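Local coordinates for PpBBE-like 1 D396N (Physcomitrella patens subsp. patens, PDB 6EO5), which is a bi-covalent flavoprotein of the berberine bridge enzyme family that oxidises cellobiose, examined here as a single-site variant, at residues R161-V166 / H216-P221; V222-Y227 / I303-V308; Q243-G246 / E252-A255; N366-G369 / I374-V377. All blocks are in the same frame, centred on the assembly; numbering follows the deposited sequence.

Interaction 1 lies between helix 160-163 and strand 207-217 of the six-stranded antiparallel sheet, whereas interactions 2 to 4 gather at the seven-stranded antiparallel sheet of this berberine bridge enzyme homologue. Interaction 1 comes first, and the chain then runs straight into interaction 2, their centres about 13 Å apart. Interaction 3 is nested in the loop that interaction 2 closes, and interaction 4 follows. Interactions 3 and 4 sit on neighbouring strands, 253-259 and 361-367, with centres about 11 Å apart. Arg161 and Lys162 of interaction 1 bond to interactions 3 and 4, tying helix 160-163 to the start of strand 253-259 and to the end of strand 361-367.

Interaction 1 (R161-V166 / H216-P221); sequences RKFGLV and HDVSAP
Phe163 and His216 lay their rings over one another where the end of a helix meets the end of a strand, in the FAD-binding fold of the VAO class. The pair is an offset stack, with centroids 4.5 Å apart and planes inclined by 12°. The two side chains slide past each other in opposite directions, which gives the overlap a reciprocal form: CB of Phe163 sits 3.7 Å from the centroid of the His216 ring, almost on its normal, and CB of His216 stands the same 3.7 Å from the centroid of the Phe163 ring. Each ring thus receives a CH-pi contact as well as its aromatic partner. On the opposite face of the phenyl ring lies CB of Lys162, offset toward the rim. Phe163 has CG trans to its own carbonyl carbon (chi1 -57°), and His216 shares that choice (chi1 -53°), which sets each CG beside its own backbone nitrogen, and from there the rings reach across to one another. Replacing Phe163 with a serine would probably leave one face of the imidazole without its aromatic cover and open a gap beside Val218. The imidazole is also tethered through NE2 to OD1 of Asn169, whose ND2 binds O of Phe163, so a single amide links both partners. Gly164, directly after Phe163, is the first residue to leave the helix and does so with positive phi. The third partner comes in beside the ring, not above it: CG1 of Val218 approaches the phenyl edge near its plane, 3.8 Å from CE2 of Phe163.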
loop_
_atom_site.group_PDB
_atom_site.type_symbol
_atom_site.label_atom_id
_atom_site.label_comp_id
_atom_site.label_asym_id
_atom_site.label_seq_id
_atom_site.Cartn_x
_atom_site.Cartn_y
_atom_site.Cartn_z
ATOM N N ARG A 161 -8.501 -11.414 -1.533
ATOM C CA ARG A 161 -9.907 -11.727 -1.779
ATOM C C ARG A 161 -10.383 -12.887 -0.914
ATOM O O ARG A 161 -11.590 -13.061 -0.725
ATOM C CB ARG A 161 -10.141 -11.985 -3.275
ATOM C CG ARG A 161 -9.883 -10.713 -4.130
ATOM C CD ARG A 161 -10.258 -10.850 -5.605
ATOM N NE ARG A 161 -11.701 -10.773 -5.865
ATOM C CZ ARG A 161 -12.478 -11.837 -6.066
ATOM N NH1 ARG A 161 -11.946 -13.052 -6.030
ATOM N NH2 ARG A 161 -13.781 -11.692 -6.303
ATOM N N LYS A 162 -9.462 -13.654 -0.343
ATOM C CA LYS A 162 -9.827 -14.674 0.619
ATOM C C LYS A 162 -9.722 -14.139 2.040
ATOM O O LYS A 162 -10.674 -14.257 2.817
ATOM C CB LYS A 162 -8.930 -15.902 0.437
ATOM C CG LYS A 162 -9.352 -17.124 1.214
ATOM C CD LYS A 162 -10.683 -17.646 0.710
ATOM C CE LYS A 162 -11.055 -18.958 1.391
ATOM N NZ LYS A 162 -12.524 -19.175 1.324
ATOM N N PHE A 163 -8.586 -13.516 2.370
ATOM C CA PHE A 163 -8.219 -13.198 3.748
ATOM C C PHE A 163 -8.456 -11.741 4.145
ATOM O O PHE A 163 -8.245 -11.401 5.318
ATOM C CB PHE A 163 -6.737 -13.528 3.997
ATOM C CG PHE A 163 -6.361 -14.963 3.710
ATOM C CD1 PHE A 163 -7.252 -16.005 3.962
ATOM C CD2 PHE A 163 -5.104 -15.267 3.199
ATOM C CE1 PHE A 163 -6.895 -17.316 3.709
ATOM C CE2 PHE A 163 -4.737 -16.586 2.948
ATOM C CZ PHE A 163 -5.634 -17.608 3.200
ATOM N N GLY A 164 -8.866 -10.876 3.208
ATOM C CA GLY A 164 -9.097 -9.467 3.476
ATOM C C GLY A 164 -7.886 -8.614 3.143
ATOM O O GLY A 164 -6.873 -9.082 2.614
ATOM N N LEU A 165 -8.010 -7.321 3.443
ATOM C CA LEU A 165 -6.879 -6.408 3.342
ATOM C C LEU A 165 -6.003 -6.532 4.584
ATOM O O LEU A 165 -6.442 -7.005 5.632
ATOM C CB LEU A 165 -7.351 -4.955 3.193
ATOM C CG LEU A 165 -8.357 -4.619 2.087
ATOM C CD1 LEU A 165 -8.970 -3.251 2.332
ATOM C CD2 LEU A 165 -7.727 -4.689 0.697
ATOM N N VAL A 166 -4.749 -6.086 4.462
ATOM C CA VAL A 166 -3.876 -6.026 5.633
ATOM C C VAL A 166 -4.564 -5.265 6.753
ATOM O O VAL A 166 -4.595 -5.713 7.908
ATOM C CB VAL A 166 -2.528 -5.382 5.273
ATOM C CG1 VAL A 166 -1.614 -5.386 6.468
ATOM C CG2 VAL A 166 -1.899 -6.120 4.132
ATOM N N HIS A 216 -3.109 -16.236 8.782
ATOM C CA HIS A 216 -3.886 -17.225 8.037
ATOM C C HIS A 216 -3.011 -18.373 7.542
ATOM O O HIS A 216 -1.897 -18.152 7.054
ATOM C CB HIS A 216 -4.603 -16.583 6.847
ATOM C CG HIS A 216 -5.433 -15.399 7.228
ATOM N ND1 HIS A 216 -6.786 -15.485 7.473
ATOM C CD2 HIS A 216 -5.093 -14.103 7.438
ATOM C CE1 HIS A 216 -7.247 -14.291 7.801
ATOM N NE2 HIS A 216 -6.240 -13.436 7.790
ATOM N N ASP A 217 -3.544 -19.597 7.658
ATOM C CA ASP A 217 -2.825 -20.794 7.247
ATOM C C ASP A 217 -2.693 -20.859 5.730
ATOM O O ASP A 217 -3.694 -20.816 5.005
ATOM C CB ASP A 217 -3.543 -22.042 7.760
ATOM C CG ASP A 217 -2.904 -23.333 7.253
ATOM O OD1 ASP A 217 -1.675 -23.541 7.452
ATOM O OD2 ASP A 217 -3.632 -24.132 6.633
ATOM N N VAL A 218 -1.455 -20.996 5.254
ATOM C CA VAL A 218 -1.175 -21.133 3.827
ATOM C C VAL A 218 -0.250 -22.326 3.593
ATOM O O VAL A 218 0.671 -22.265 2.771
ATOM C CB VAL A 218 -0.566 -19.838 3.250
ATOM C CG1 VAL A 218 -1.663 -18.825 2.963
ATOM C CG2 VAL A 218 0.490 -19.238 4.195
ATOM N N SER A 219 -0.489 -23.428 4.308
ATOM C CA SER A 219 0.413 -24.572 4.191
ATOM C C SER A 219 0.062 -25.465 3.007
ATOM O O SER A 219 0.945 -26.145 2.473
ATOM C CB SER A 219 0.406 -25.384 5.481
ATOM O OG SER A 219 -0.878 -25.942 5.707
ATOM N N ALA A 220 -1.198 -25.465 2.568
ATOM C CA ALA A 220 -1.574 -26.201 1.373
ATOM C C ALA A 220 -0.942 -25.580 0.124
ATOM O O ALA A 220 -0.508 -24.424 0.133
ATOM C CB ALA A 220 -3.095 -26.242 1.235
ATOM N N PRO A 221 -0.853 -26.341 -0.963
ATOM C CA PRO A 221 -0.308 -25.780 -2.202
ATOM C C PRO A 221 -1.213 -24.697 -2.756
ATOM O O PRO A 221 -2.427 -24.709 -2.554
ATOM C CB PRO A 221 -0.262 -26.982 -3.154
ATOM C CG PRO A 221 -0.330 -28.194 -2.258
ATOM C CD PRO A 221 -1.142 -27.785 -1.081
#

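Interaction 2 (V222-Y227 / I303-V308)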
loop_
_atom_site.group_PDB
_atom_site.type_symbol
_atom_site.label_atom_id
_atom_site.label_comp_id
_atom_site.label_asym_id
_atom_site.label_seq_id
_atom_site.Cartn_x
_atom_site.Cartn_y
_atom_site.Cartn_z
ATOM N N VAL A 222 -0.600 -23.762 -3.484
ATOM C CA VAL A 222 -1.309 -22.716 -4.205
ATOM C C VAL A 222 -0.857 -22.756 -5.659
ATOM O O VAL A 222 0.080 -23.465 -6.022
ATOM C CB VAL A 222 -1.076 -21.320 -3.592
ATOM C CG1 VAL A 222 -1.428 -21.336 -2.100
ATOM C CG2 VAL A 222 0.362 -20.869 -3.823
ATOM N N THR A 223 -1.544 -21.982 -6.499
ATOM C CA THR A 223 -1.311 -21.991 -7.937
ATOM C C THR A 223 -1.200 -20.565 -8.462
ATOM O O THR A 223 -2.080 -19.727 -8.227
ATOM C CB THR A 223 -2.428 -22.735 -8.672
ATOM O OG1 THR A 223 -2.531 -24.061 -8.151
ATOM C CG2 THR A 223 -2.137 -22.797 -10.166
ATOM N N HIS A 224 -0.121 -20.303 -9.180
ATOM C CA HIS A 224 0.148 -19.007 -9.771
ATOM C C HIS A 224 -0.120 -19.088 -11.269
ATOM O O HIS A 224 0.319 -20.033 -11.929
ATOM C CB HIS A 224 1.595 -18.594 -9.485
ATOM C CG HIS A 224 2.037 -17.384 -10.242
ATOM N ND1 HIS A 224 2.837 -17.458 -11.361
ATOM C CD2 HIS A 224 1.777 -16.069 -10.051
ATOM C CE1 HIS A 224 3.055 -16.240 -11.823
ATOM N NE2 HIS A 224 2.422 -15.379 -11.047
ATOM N N PHE A 225 -0.848 -18.115 -11.806
ATOM C CA PHE A 225 -1.097 -18.073 -13.239
ATOM C C PHE A 225 -0.837 -16.673 -13.773
ATOM O O PHE A 225 -0.994 -15.678 -13.060
ATOM C CB PHE A 225 -2.525 -18.508 -13.593
ATOM C CG PHE A 225 -3.608 -17.696 -12.930
ATOM C CD1 PHE A 225 -4.067 -18.037 -11.663
ATOM C CD2 PHE A 225 -4.199 -16.621 -13.594
ATOM C CE1 PHE A 225 -5.084 -17.314 -11.058
ATOM C CE2 PHE A 225 -5.217 -15.880 -12.996
ATOM C CZ PHE A 225 -5.662 -16.230 -11.726
ATOM N N LYS A 226 -0.426 -16.611 -15.039
ATOM C CA LYS A 226 -0.236 -15.338 -15.714
ATOM C C LYS A 226 -0.402 -15.563 -17.209
ATOM O O LYS A 226 0.250 -16.440 -17.788
ATOM C CB LYS A 226 1.131 -14.740 -15.385
ATOM C CG LYS A 226 1.413 -13.387 -16.023
ATOM C CD LYS A 226 2.515 -12.658 -15.264
ATOM C CE LYS A 226 2.958 -11.392 -15.983
ATOM N NZ LYS A 226 3.879 -10.578 -15.143
ATOM N N TYR A 227 -1.303 -14.797 -17.818
ATOM C CA TYR A 227 -1.561 -14.853 -19.252
ATOM C C TYR A 227 -1.212 -13.491 -19.827
ATOM O O TYR A 227 -1.773 -12.475 -19.402
ATOM C CB TYR A 227 -3.018 -15.227 -19.543
ATOM C CG TYR A 227 -3.481 -16.438 -18.763
ATOM C CD1 TYR A 227 -3.002 -17.712 -19.064
ATOM C CD2 TYR A 227 -4.372 -16.311 -17.707
ATOM C CE1 TYR A 227 -3.406 -18.819 -18.343
ATOM C CE2 TYR A 227 -4.785 -17.420 -16.980
ATOM C CZ TYR A 227 -4.296 -18.673 -17.307
ATOM O OH TYR A 227 -4.701 -19.781 -16.596
ATOM N N ILE A 303 5.767 -19.534 0.168
ATOM C CA ILE A 303 6.948 -18.677 0.095
ATOM C C ILE A 303 7.530 -18.671 -1.317
ATOM O O ILE A 303 8.210 -17.709 -1.704
ATOM C CB ILE A 303 7.992 -19.083 1.162
ATOM C CG1 ILE A 303 8.845 -17.874 1.545
ATOM C CG2 ILE A 303 8.865 -20.274 0.711
ATOM C CD1 ILE A 303 8.086 -16.851 2.384
ATOM N N GLN A 304 7.254 -19.712 -2.110
ATOM C CA GLN A 304 7.599 -19.678 -3.528
ATOM C C GLN A 304 6.708 -18.709 -4.279
ATOM O O GLN A 304 7.146 -18.084 -5.249
ATOM C CB GLN A 304 7.466 -21.066 -4.146
ATOM C CG GLN A 304 8.556 -22.029 -3.776
ATOM C CD GLN A 304 8.300 -23.399 -4.360
ATOM O OE1 GLN A 304 7.270 -24.019 -4.093
ATOM N NE2 GLN A 304 9.225 -23.867 -5.192
ATOM N N LEU A 305 5.440 -18.615 -3.870
ATOM C CA LEU A 305 4.508 -17.722 -4.537
ATOM C C LEU A 305 4.931 -16.269 -4.350
ATOM O O LEU A 305 4.909 -15.474 -5.301
ATOM C CB LEU A 305 3.094 -17.954 -4.001
ATOM C CG LEU A 305 2.187 -16.889 -4.611
ATOM C CD1 LEU A 305 1.606 -17.378 -5.928
ATOM C CD2 LEU A 305 1.127 -16.390 -3.646
ATOM N N ILE A 306 5.345 -15.920 -3.127
ATOM C CA ILE A 306 5.901 -14.600 -2.852
ATOM C C ILE A 306 7.068 -14.304 -3.783
ATOM O O ILE A 306 7.212 -13.190 -4.291
ATOM C CB ILE A 306 6.322 -14.512 -1.376
ATOM C CG1 ILE A 306 5.138 -14.859 -0.481
ATOM C CG2 ILE A 306 6.842 -13.133 -1.054
ATOM C CD1 ILE A 306 4.014 -13.876 -0.591
ATOM N N LEU A 307 7.922 -15.298 -4.029
ATOM C CA LEU A 307 9.071 -15.047 -4.889
ATOM C C LEU A 307 8.640 -14.853 -6.333
ATOM O O LEU A 307 9.144 -13.958 -7.023
ATOM C CB LEU A 307 10.072 -16.190 -4.764
ATOM C CG LEU A 307 10.810 -16.200 -3.424
ATOM C CD1 LEU A 307 11.269 -17.602 -3.046
ATOM C CD2 LEU A 307 11.981 -15.237 -3.492
ATOM N N VAL A 308 7.706 -15.670 -6.807
ATOM C CA VAL A 308 7.309 -15.583 -8.203
ATOM C C VAL A 308 6.572 -14.276 -8.459
ATOM O O VAL A 308 6.764 -13.631 -9.500
ATOM C CB VAL A 308 6.474 -16.817 -8.584
ATOM C CG1 VAL A 308 5.881 -16.663 -9.960
ATOM C CG2 VAL A 308 7.349 -18.057 -8.530
#
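Helix-on-sheet packing brings Leu305 and Val308 of helix 302-308 against Val222 and His224, at the start of strand 222-230 in the seven-stranded antiparallel sheet. The axes of the two short segments run nearly alongside, 14° from parallel and 9.2 Å apart at closest approach. Val222 and His224, two residues apart, both point at the helix, while Thr223 between them points the other way, the usual alternation of a strand. Leu305 and Val308, three residues apart, present one side of the helix in return. Val308 CG1 lies over one face of the His224 imidazole, 3.6 Å from its centroid and offset toward the rim on the side of ND1 and CE1. The methyl reaches this place because it lies trans to the backbone nitrogen of Val308 (chi1 172°), extended toward the strand. Leu305 fills in beside it: its CD1 is 3.8 Å from CB of His224 and meets the ring obliquely, whereas its CB is 4.0 Å from CG2 of Val222, with those two side chains crossing at about a right angle. The imidazole is also fixed from outside, since its NE2 is hydrogen-bonded to OE2 of Glu268 on the adjacent strand 264-271. A leucine in place of His224 would probably leave that carboxylate oxygen without its imidazole partner and deprive the Val308 methyl of the flat face it rests on. No hydrogen bond crosses between the segments, so their own attraction is apolar and CH-pi, while NE2 of the histidine finds its partner, Glu268, within the sheet.

Interaction 3 (Q243-G246 / E252-A255)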
loop_
_atom_site.group_PDB
_atom_site.type_symbol
_atom_site.label_atom_id
_atom_site.label_comp_id
_atom_site.label_asym_id
_atom_site.label_seq_id
_atom_site.Cartn_x
_atom_site.Cartn_y
_atom_site.Cartn_z
ATOM N N GLN A 243 -12.996 -7.779 -17.265
ATOM C CA GLN A 243 -14.155 -7.228 -16.557
ATOM C C GLN A 243 -15.283 -8.246 -16.435
ATOM O O GLN A 243 -15.865 -8.417 -15.359
ATOM C CB GLN A 243 -14.672 -5.987 -17.270
ATOM C CG GLN A 243 -13.976 -4.714 -16.893
ATOM C CD GLN A 243 -14.795 -3.488 -17.255
ATOM O OE1 GLN A 243 -14.584 -2.408 -16.708
ATOM N NE2 GLN A 243 -15.732 -3.649 -18.191
ATOM N N SER A 244 -15.642 -8.897 -17.546
ATOM C CA SER A 244 -16.715 -9.887 -17.508
ATOM C C SER A 244 -16.372 -11.016 -16.556
ATOM O O SER A 244 -17.184 -11.391 -15.707
ATOM C CB SER A 244 -16.971 -10.440 -18.902
ATOM O OG SER A 244 -17.135 -9.383 -19.818
ATOM N N TRP A 245 -15.159 -11.561 -16.687
ATOM C CA TRP A 245 -14.705 -12.641 -15.819
ATOM C C TRP A 245 -14.650 -12.202 -14.358
ATOM O O TRP A 245 -15.038 -12.964 -13.455
ATOM C CB TRP A 245 -13.329 -13.116 -16.291
ATOM C CG TRP A 245 -12.616 -14.067 -15.346
ATOM C CD1 TRP A 245 -12.847 -15.399 -15.205
ATOM C CD2 TRP A 245 -11.539 -13.750 -14.440
ATOM N NE1 TRP A 245 -11.997 -15.931 -14.267
ATOM C CE2 TRP A 245 -11.183 -14.943 -13.783
ATOM C CE3 TRP A 245 -10.844 -12.573 -14.125
ATOM C CZ2 TRP A 245 -10.161 -14.999 -12.831
ATOM C CZ3 TRP A 245 -9.832 -12.633 -13.171
ATOM C CH2 TRP A 245 -9.503 -13.835 -12.538
ATOM N N GLY A 246 -14.165 -10.971 -14.112
ATOM C CA GLY A 246 -13.937 -10.507 -12.751
ATOM C C GLY A 246 -15.192 -10.446 -11.908
ATOM O O GLY A 246 -15.134 -10.651 -10.690
ATOM N N GLU A 252 -11.236 -17.664 -3.555
ATOM C CA GLU A 252 -9.943 -18.349 -3.537
ATOM C C GLU A 252 -8.966 -17.805 -4.575
ATOM O O GLU A 252 -7.802 -18.215 -4.567
ATOM C CB GLU A 252 -10.118 -19.859 -3.746
ATOM C CG GLU A 252 -10.783 -20.606 -2.599
ATOM C CD GLU A 252 -12.247 -20.256 -2.435
ATOM O OE1 GLU A 252 -12.918 -19.975 -3.453
ATOM O OE2 GLU A 252 -12.723 -20.247 -1.282
ATOM N N ILE A 253 -9.392 -16.877 -5.438
ATOM C CA ILE A 253 -8.542 -16.271 -6.458
ATOM C C ILE A 253 -8.445 -14.768 -6.207
ATOM O O ILE A 253 -9.459 -14.100 -5.972
ATOM C CB ILE A 253 -9.078 -16.552 -7.876
ATOM C CG1 ILE A 253 -8.809 -18.006 -8.269
ATOM C CG2 ILE A 253 -8.482 -15.585 -8.884
ATOM C CD1 ILE A 253 -9.096 -18.310 -9.710
ATOM N N SER A 254 -7.230 -14.242 -6.260
ATOM C CA SER A 254 -6.977 -12.808 -6.298
ATOM C C SER A 254 -6.175 -12.528 -7.559
ATOM O O SER A 254 -5.144 -13.164 -7.791
ATOM C CB SER A 254 -6.202 -12.327 -5.069
ATOM O OG SER A 254 -6.990 -12.368 -3.893
ATOM N N ALA A 255 -6.644 -11.596 -8.380
ATOM C CA ALA A 255 -6.009 -11.354 -9.663
ATOM C C ALA A 255 -5.893 -9.862 -9.896
ATOM O O ALA A 255 -6.602 -9.056 -9.290
ATOM C CB ALA A 255 -6.782 -11.995 -10.827
#
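The indole of Trp245, near the end of helix 235-246, reaches Ala255 and Ile253 on one face of the seven-stranded antiparallel sheet of this berberine bridge enzyme homologue. Alternate residues of strand 253-259 make up the partner surface: Ile253 and Ala255 point to the helix, and Ser254 between them points away. The closer half of the contact is at Ala255, whose CB stands at the indole edge, in its plane, 3.7 Å from CH2 and 3.9 Å from CZ3 of Trp245. The other half is looser. Ile253 comes in obliquely with CG2, at 4.2 Å from CH2 of Trp245, the two side chains crossing at about a right angle. The benzo edge gets this far because CG of Trp245 is set opposite its backbone nitrogen (chi1 170°), which sends the ring forward from the helix. Further back, its NE1 gives a hydrogen bond to O of Leu281, on helix 279-288, and so orients the indole. Toward the surface the contact fades: Ser244 is exposed and makes no contact with the strand, its OG bonded to O of Lys240, and the partly exposed Glu252 turns its carboxylate to Lys162, in a salt bridge. Ala255 is also paired within the sheet: O of Ala255 lies 3.1 Å from N of Leu367, probably a hydrogen bond.

Interaction 4 (N366-G369 / I374-V377)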
loop_
_atom_site.group_PDB
_atom_site.type_symbol
_atom_site.label_atom_id
_atom_site.label_comp_id
_atom_site.label_asym_id
_atom_site.label_seq_id
_atom_site.Cartn_x
_atom_site.Cartn_y
_atom_site.Cartn_z
ATOM N N ASN A 366 -6.452 -3.990 -9.642
ATOM C CA ASN A 366 -6.609 -4.988 -8.583
ATOM C C ASN A 366 -8.076 -5.354 -8.436
ATOM O O ASN A 366 -8.915 -4.473 -8.236
ATOM C CB ASN A 366 -6.083 -4.462 -7.253
ATOM C CG ASN A 366 -4.599 -4.272 -7.256
ATOM O OD1 ASN A 366 -3.899 -4.826 -8.097
ATOM N ND2 ASN A 366 -4.100 -3.488 -6.302
ATOM N N LEU A 367 -8.389 -6.645 -8.499
ATOM C CA LEU A 367 -9.779 -7.074 -8.461
ATOM C C LEU A 367 -10.286 -7.106 -7.022
ATOM O O LEU A 367 -9.635 -7.677 -6.141
ATOM C CB LEU A 367 -9.920 -8.449 -9.110
ATOM C CG LEU A 367 -11.332 -9.020 -9.098
ATOM C CD1 LEU A 367 -12.174 -8.285 -10.128
ATOM C CD2 LEU A 367 -11.316 -10.525 -9.351
ATOM N N TYR A 368 -11.443 -6.468 -6.783
ATOM C CA TYR A 368 -12.123 -6.533 -5.497
ATOM C C TYR A 368 -13.336 -7.461 -5.694
ATOM O O TYR A 368 -13.176 -8.688 -5.723
ATOM C CB TYR A 368 -12.509 -5.150 -4.978
ATOM C CG TYR A 368 -11.365 -4.297 -4.448
ATOM C CD1 TYR A 368 -10.282 -3.953 -5.260
ATOM C CD2 TYR A 368 -11.383 -3.818 -3.142
ATOM C CE1 TYR A 368 -9.240 -3.171 -4.778
ATOM C CE2 TYR A 368 -10.345 -3.036 -2.653
ATOM C CZ TYR A 368 -9.281 -2.715 -3.477
ATOM O OH TYR A 368 -8.258 -1.923 -3.001
ATOM N N GLY A 369 -14.542 -6.905 -5.802
ATOM C CA GLY A 369 -15.700 -7.694 -6.176
ATOM C C GLY A 369 -16.515 -8.183 -4.991
ATOM O O GLY A 369 -16.048 -8.264 -3.855
ATOM N N ILE A 374 -12.859 -8.361 1.090
ATOM C CA ILE A 374 -12.789 -6.905 1.194
ATOM C C ILE A 374 -14.191 -6.311 1.163
ATOM O O ILE A 374 -14.617 -5.607 2.089
ATOM C CB ILE A 374 -11.922 -6.322 0.067
ATOM C CG1 ILE A 374 -10.620 -7.111 -0.078
ATOM C CG2 ILE A 374 -11.660 -4.838 0.315
ATOM C CD1 ILE A 374 -9.936 -6.850 -1.414
ATOM N N ASN A 375 -14.931 -6.603 0.092
ATOM C CA ASN A 375 -16.286 -6.095 -0.066
ATOM C C ASN A 375 -17.279 -6.721 0.906
ATOM O O ASN A 375 -18.451 -6.328 0.885
ATOM C CB ASN A 375 -16.778 -6.319 -1.507
ATOM C CG ASN A 375 -16.121 -5.383 -2.524
ATOM O OD1 ASN A 375 -15.014 -4.888 -2.324
ATOM N ND2 ASN A 375 -16.810 -5.153 -3.628
ATOM N N LYS A 376 -16.869 -7.676 1.740
ATOM C CA LYS A 376 -17.805 -8.365 2.621
ATOM C C LYS A 376 -17.797 -7.830 4.047
ATOM O O LYS A 376 -18.704 -8.158 4.818
ATOM C CB LYS A 376 -17.511 -9.869 2.636
ATOM C CG LYS A 376 -18.189 -10.655 1.522
ATOM C CD LYS A 376 -17.765 -12.110 1.577
ATOM C CE LYS A 376 -18.852 -13.022 1.073
ATOM N NZ LYS A 376 -19.314 -12.601 -0.267
ATOM N N VAL A 377 -16.770 -7.062 4.418
ATOM C CA VAL A 377 -16.818 -6.224 5.608
ATOM C C VAL A 377 -18.124 -5.420 5.629
ATOM O O VAL A 377 -18.599 -4.951 4.583
ATOM C CB VAL A 377 -15.581 -5.306 5.602
ATOM C CG1 VAL A 377 -15.672 -4.207 6.657
ATOM C CG2 VAL A 377 -14.309 -6.141 5.769
#
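Tyr368 and Gly369 meet Ile374 and Asn375 in the loop that follows strand 361-367 of the seven-stranded antiparallel sheet, near the bound FAD. Leading in, Asn366 sets its carbonyl O at the edge of the Tyr368 ring, in plane, and Leu367 turns its side chain away from the loop. Tyr368 comes next and does the most apolar work. Its CD2 lies 3.6 Å from CG2 of Ile374, which approaches obliquely, and Ile374 CD1 makes an off-centre CH-pi contact, 4.2 Å from the ring centroid; the two side chains cross at about a right angle. OD1 of Asn375 is at the ring's edge, near its plane, and 3.7 Å from CB of Tyr368. The phenol OH is hydrogen-bonded to OH of Tyr337, and the side chain is about 7 Å from the FAD. Gly369 ends the segment with positive phi (96°), where a side chain would run into the preceding carbonyl. Its O faces CB of Asn375. The two segments thus touch by apolar and CH-pi contact, while OG of Ser372 within the turn, bonded to both O of Gly369 and N of Asn375, and Ser389, whose O binds ND2 of Asn375, supply polar hold.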